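Local coordinates for protein Phthiocerol/phthiodiolone dimycocerosyl transferase (Mycobacterium tuberculosis, PDB 1Q9J) that probably transfers mycocerosic acids from mycocerosic acid synthase onto phthiocerol, phthiodiolone and phenolphthiocerol, the final esterification step in dimycocerosate lipid synthesis, at residues L96-Q108 with E117-G129. Sequence-based numbering, arbitrary orientation.
Sequences LRLDQSVSLLHLQ and ELTLYLHHCMADG
H106 and Y121 form a hydrogen-bonded antiparallel pair: Y121 N lies 2.8 Å from H106 O, within the carbonyl plane, and H106 N returns a bond to Y121 O. Q108 and T119 repeat this pair of hydrogen bonds, and H123 N closes the ladder on L104 O (2.9 Å). The Y121 ring rises from the sheet face carrying H106 and Q108, placed there by CG beside its backbone N (chi1 -65°), with H106 O in plane at its edge. The L98 side chain, from the loop before strand 105-110, runs at about a right angle to that of Y121, CD2 3.9 Å from Y121 CD2. The Q108 amide stands almost perpendicular to the ring. L104 lays CD2 against H123 CB (3.6 Å) and sends CD1 to M126 CG (4.1 Å). On the sheet face opposite H106 and Y121, leucine methyls touch across the strands: L105 CD1 meets L122 CD1 (3.6 Å) and L120, and L107 CD1 meets L118 CD1 (3.6 Å). Beyond H123 the chain turns through H124, the probable proton acceptor, to D128, which N-caps helix 129-148 and salt-bridges R269, consistent with its proposed role in organising the active site. The strands make a β-hairpin inside a mixed sheet, with 78-80 beside 105-110 and 23-31 beside 117-123; helices 36-49 and 129-148 pack on the leucine face, and Y369 meets Y121 edge-to-face on the other.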
loop_
_atom_site.group_PDB
_atom_site.type_symbol
_atom_site.label_atom_id
_atom_site.label_comp_id
_atom_site.label_asym_id
_atom_site.label_seq_id
_atom_site.Cartn_x
_atom_site.Cartn_y
_atom_site.Cartn_z
ATOM N N LEU A 96 -1.614 22.429 -2.601
ATOM C CA LEU A 96 -0.393 21.611 -2.687
ATOM C C LEU A 96 -0.225 20.957 -4.054
ATOM O O LEU A 96 -1.181 20.480 -4.666
ATOM C CB LEU A 96 -0.347 20.532 -1.599
ATOM C CG LEU A 96 1.015 19.840 -1.419
ATOM C CD1 LEU A 96 2.141 20.857 -1.285
ATOM C CD2 LEU A 96 0.956 18.958 -0.189
ATOM N N ARG A 97 1.017 20.938 -4.516
ATOM C CA ARG A 97 1.347 20.381 -5.814
ATOM C C ARG A 97 2.490 19.378 -5.718
ATOM O O ARG A 97 3.652 19.753 -5.538
ATOM C CB ARG A 97 1.732 21.517 -6.762
ATOM C CG ARG A 97 2.274 21.071 -8.096
ATOM C CD ARG A 97 3.431 21.957 -8.518
ATOM N NE ARG A 97 4.007 21.512 -9.785
ATOM C CZ ARG A 97 5.127 21.998 -10.312
ATOM N NH1 ARG A 97 5.803 22.950 -9.679
ATOM N NH2 ARG A 97 5.572 21.534 -11.474
ATOM N N LEU A 98 2.147 18.101 -5.842
ATOM C CA LEU A 98 3.132 17.030 -5.780
ATOM C C LEU A 98 3.769 16.924 -7.147
ATOM O O LEU A 98 3.067 16.859 -8.151
ATOM C CB LEU A 98 2.460 15.703 -5.440
ATOM C CG LEU A 98 1.621 15.702 -4.175
ATOM C CD1 LEU A 98 0.770 14.471 -4.179
ATOM C CD2 LEU A 98 2.489 15.782 -2.933
ATOM N N ASP A 99 5.095 16.896 -7.188
ATOM C CA ASP A 99 5.789 16.806 -8.461
ATOM C C ASP A 99 7.064 15.973 -8.364
ATOM O O ASP A 99 7.988 16.339 -7.642
ATOM C CB ASP A 99 6.139 18.211 -8.946
ATOM C CG ASP A 99 6.789 18.210 -10.310
ATOM O OD1 ASP A 99 7.228 19.283 -10.766
ATOM O OD2 ASP A 99 6.855 17.136 -10.936
ATOM N N GLN A 100 7.102 14.861 -9.097
ATOM C CA GLN A 100 8.261 13.968 -9.122
ATOM C C GLN A 100 9.570 14.690 -9.379
ATOM O O GLN A 100 10.554 14.488 -8.668
ATOM C CB GLN A 100 8.129 12.936 -10.227
ATOM C CG GLN A 100 6.970 12.013 -10.111
ATOM C CD GLN A 100 6.955 11.007 -11.248
ATOM O OE1 GLN A 100 6.321 9.961 -11.156
ATOM N NE2 GLN A 100 7.659 11.326 -12.334
ATOM N N SER A 101 9.578 15.502 -10.433
ATOM C CA SER A 101 10.758 16.255 -10.848
ATOM C C SER A 101 11.262 17.189 -9.767
ATOM O O SER A 101 12.398 17.648 -9.828
ATOM C CB SER A 101 10.437 17.061 -12.095
ATOM O OG SER A 101 9.293 17.855 -11.869
ATOM N N VAL A 102 10.427 17.453 -8.769
ATOM C CA VAL A 102 10.820 18.342 -7.693
ATOM C C VAL A 102 11.142 17.661 -6.363
ATOM O O VAL A 102 12.288 17.639 -5.947
ATOM C CB VAL A 102 9.730 19.408 -7.447
ATOM C CG1 VAL A 102 10.163 20.361 -6.339
ATOM C CG2 VAL A 102 9.451 20.170 -8.733
ATOM N N SER A 103 10.132 17.111 -5.698
ATOM C CA SER A 103 10.324 16.464 -4.397
ATOM C C SER A 103 9.607 15.108 -4.364
ATOM O O SER A 103 8.705 14.862 -5.167
ATOM C CB SER A 103 9.772 17.398 -3.309
ATOM O OG SER A 103 9.871 16.856 -2.013
ATOM N N LEU A 104 9.993 14.217 -3.456
ATOM C CA LEU A 104 9.319 12.913 -3.382
ATOM C C LEU A 104 8.755 12.677 -1.995
ATOM O O LEU A 104 8.196 11.624 -1.722
ATOM C CB LEU A 104 10.296 11.790 -3.710
ATOM C CG LEU A 104 10.947 11.860 -5.089
ATOM C CD1 LEU A 104 11.887 10.677 -5.266
ATOM C CD2 LEU A 104 9.872 11.842 -6.159
ATOM N N LEU A 105 8.900 13.673 -1.131
ATOM C CA LEU A 105 8.424 13.562 0.232
ATOM C C LEU A 105 7.904 14.921 0.717
ATOM O O LEU A 105 8.524 15.968 0.473
ATOM C CB LEU A 105 9.568 13.074 1.123
ATOM C CG LEU A 105 9.290 12.880 2.615
ATOM C CD1 LEU A 105 8.240 11.800 2.821
ATOM C CD2 LEU A 105 10.573 12.520 3.318
ATOM N N HIS A 106 6.766 14.885 1.409
ATOM C CA HIS A 106 6.117 16.079 1.942
ATOM C C HIS A 106 5.420 15.745 3.262
ATOM O O HIS A 106 4.622 14.801 3.330
ATOM C CB HIS A 106 5.075 16.610 0.942
ATOM C CG HIS A 106 5.665 17.289 -0.260
ATOM N ND1 HIS A 106 6.346 18.482 -0.179
ATOM C CD2 HIS A 106 5.667 16.943 -1.569
ATOM C CE1 HIS A 106 6.743 18.846 -1.388
ATOM N NE2 HIS A 106 6.345 17.930 -2.248
ATOM N N LEU A 107 5.734 16.496 4.314
ATOM C CA LEU A 107 5.086 16.283 5.608
ATOM C C LEU A 107 4.167 17.472 5.862
ATOM O O LEU A 107 4.623 18.565 6.182
ATOM C CB LEU A 107 6.113 16.161 6.745
ATOM C CG LEU A 107 5.451 15.928 8.113
ATOM C CD1 LEU A 107 4.457 14.779 8.008
ATOM C CD2 LEU A 107 6.496 15.633 9.179
ATOM N N GLN A 108 2.864 17.253 5.726
ATOM C CA GLN A 108 1.889 18.323 5.907
ATOM C C GLN A 108 1.074 18.246 7.201
ATOM O O GLN A 108 0.266 17.335 7.380
ATOM C CB GLN A 108 0.939 18.332 4.711
ATOM C CG GLN A 108 -0.060 19.465 4.724
ATOM C CD GLN A 108 -1.159 19.247 3.715
ATOM O OE1 GLN A 108 -1.887 18.253 3.787
ATOM N NE2 GLN A 108 -1.295 20.174 2.767
ATOM N N GLU A 117 -4.131 17.396 11.727
ATOM C CA GLU A 117 -4.045 16.285 10.780
ATOM C C GLU A 117 -2.616 16.172 10.267
ATOM O O GLU A 117 -2.094 17.104 9.654
ATOM C CB GLU A 117 -4.956 16.496 9.574
ATOM C CG GLU A 117 -6.412 16.674 9.896
ATOM C CD GLU A 117 -7.265 16.810 8.642
ATOM O OE1 GLU A 117 -8.445 17.214 8.764
ATOM O OE2 GLU A 117 -6.752 16.505 7.539
ATOM N N LEU A 118 -1.987 15.031 10.521
ATOM C CA LEU A 118 -0.628 14.795 10.062
ATOM C C LEU A 118 -0.769 13.995 8.778
ATOM O O LEU A 118 -1.507 13.009 8.734
ATOM C CB LEU A 118 0.152 13.991 11.099
ATOM C CG LEU A 118 1.658 13.883 10.872
ATOM C CD1 LEU A 118 2.269 15.267 10.834
ATOM C CD2 LEU A 118 2.277 13.055 11.979
ATOM N N THR A 119 -0.085 14.427 7.727
ATOM C CA THR A 119 -0.164 13.725 6.454
ATOM C C THR A 119 1.196 13.653 5.802
ATOM O O THR A 119 1.832 14.681 5.570
ATOM C CB THR A 119 -1.119 14.420 5.486
ATOM O OG1 THR A 119 -2.365 14.650 6.144
ATOM C CG2 THR A 119 -1.354 13.555 4.252
ATOM N N LEU A 120 1.630 12.431 5.507
ATOM C CA LEU A 120 2.912 12.212 4.866
ATOM C C LEU A 120 2.693 11.784 3.428
ATOM O O LEU A 120 1.879 10.906 3.146
ATOM C CB LEU A 120 3.703 11.130 5.588
ATOM C CG LEU A 120 5.158 11.037 5.122
ATOM C CD1 LEU A 120 6.011 11.956 5.986
ATOM C CD2 LEU A 120 5.652 9.599 5.246
ATOM N N TYR A 121 3.405 12.434 2.517
ATOM C CA TYR A 121 3.312 12.106 1.101
ATOM C C TYR A 121 4.641 11.507 0.703
ATOM O O TYR A 121 5.710 12.074 0.963
ATOM C CB TYR A 121 3.034 13.339 0.255
ATOM C CG TYR A 121 1.692 13.955 0.520
ATOM C CD1 TYR A 121 1.514 14.833 1.580
ATOM C CD2 TYR A 121 0.592 13.660 -0.297
ATOM C CE1 TYR A 121 0.275 15.404 1.819
ATOM C CE2 TYR A 121 -0.654 14.225 -0.067
ATOM C CZ TYR A 121 -0.808 15.099 0.996
ATOM O OH TYR A 121 -2.050 15.646 1.250
ATOM N N LEU A 122 4.562 10.357 0.055
ATOM C CA LEU A 122 5.747 9.630 -0.322
ATOM C C LEU A 122 5.618 9.046 -1.708
ATOM O O LEU A 122 4.661 8.346 -2.008
ATOM C CB LEU A 122 5.944 8.515 0.685
ATOM C CG LEU A 122 7.263 7.763 0.679
ATOM C CD1 LEU A 122 8.431 8.716 0.890
ATOM C CD2 LEU A 122 7.183 6.730 1.789
ATOM N N HIS A 123 6.572 9.345 -2.570
ATOM C CA HIS A 123 6.511 8.784 -3.895
ATOM C C HIS A 123 6.694 7.268 -3.779
ATOM O O HIS A 123 7.625 6.785 -3.119
ATOM C CB HIS A 123 7.583 9.395 -4.774
ATOM C CG HIS A 123 7.374 9.118 -6.223
ATOM N ND1 HIS A 123 6.736 10.007 -7.058
ATOM C CD2 HIS A 123 7.611 8.003 -6.958
ATOM C CE1 HIS A 123 6.579 9.452 -8.250
ATOM N NE2 HIS A 123 7.099 8.238 -8.209
ATOM N N HIS A 124 5.804 6.523 -4.427
ATOM C CA HIS A 124 5.827 5.058 -4.360
ATOM C C HIS A 124 7.093 4.358 -4.887
ATOM O O HIS A 124 7.323 3.182 -4.609
ATOM C CB HIS A 124 4.591 4.495 -5.074
ATOM C CG HIS A 124 4.110 3.181 -4.530
ATOM N ND1 HIS A 124 4.908 2.059 -4.468
ATOM C CD2 HIS A 124 2.885 2.791 -4.100
ATOM C CE1 HIS A 124 4.197 1.038 -4.029
ATOM N NE2 HIS A 124 2.965 1.455 -3.798
ATOM N N CYS A 125 7.917 5.084 -5.624
ATOM C CA CYS A 125 9.120 4.491 -6.145
ATOM C C CYS A 125 10.144 4.381 -5.002
ATOM O O CYS A 125 11.212 3.797 -5.147
ATOM C CB CYS A 125 9.677 5.342 -7.301
ATOM S SG CYS A 125 10.805 6.719 -6.783
ATOM N N MET A 126 9.807 4.933 -3.854
ATOM C CA MET A 126 10.727 4.871 -2.746
ATOM C C MET A 126 10.279 3.943 -1.643
ATOM O O MET A 126 11.017 3.714 -0.684
ATOM C CB MET A 126 10.905 6.262 -2.187
ATOM C CG MET A 126 11.478 7.200 -3.224
ATOM S SD MET A 126 13.261 6.939 -3.426
ATOM C CE MET A 126 13.715 7.495 -1.812
ATOM N N ALA A 127 9.075 3.403 -1.759
ATOM C CA ALA A 127 8.595 2.537 -0.707
ATOM C C ALA A 127 7.249 1.943 -1.020
ATOM O O ALA A 127 6.396 2.591 -1.623
ATOM C CB ALA A 127 8.516 3.312 0.588
ATOM N N ASP A 128 7.077 0.686 -0.645
ATOM C CA ASP A 128 5.801 0.060 -0.828
ATOM C C ASP A 128 5.098 0.267 0.510
ATOM O O ASP A 128 5.613 0.959 1.398
ATOM C CB ASP A 128 5.946 -1.429 -1.173
ATOM C CG ASP A 128 6.913 -2.184 -0.246
ATOM O OD1 ASP A 128 6.795 -2.080 1.009
ATOM O OD2 ASP A 128 7.784 -2.914 -0.785
ATOM N N GLY A 129 3.933 -0.341 0.669
ATOM C CA GLY A 129 3.192 -0.167 1.900
ATOM C C GLY A 129 3.977 -0.427 3.159
ATOM O O GLY A 129 3.899 0.347 4.109
#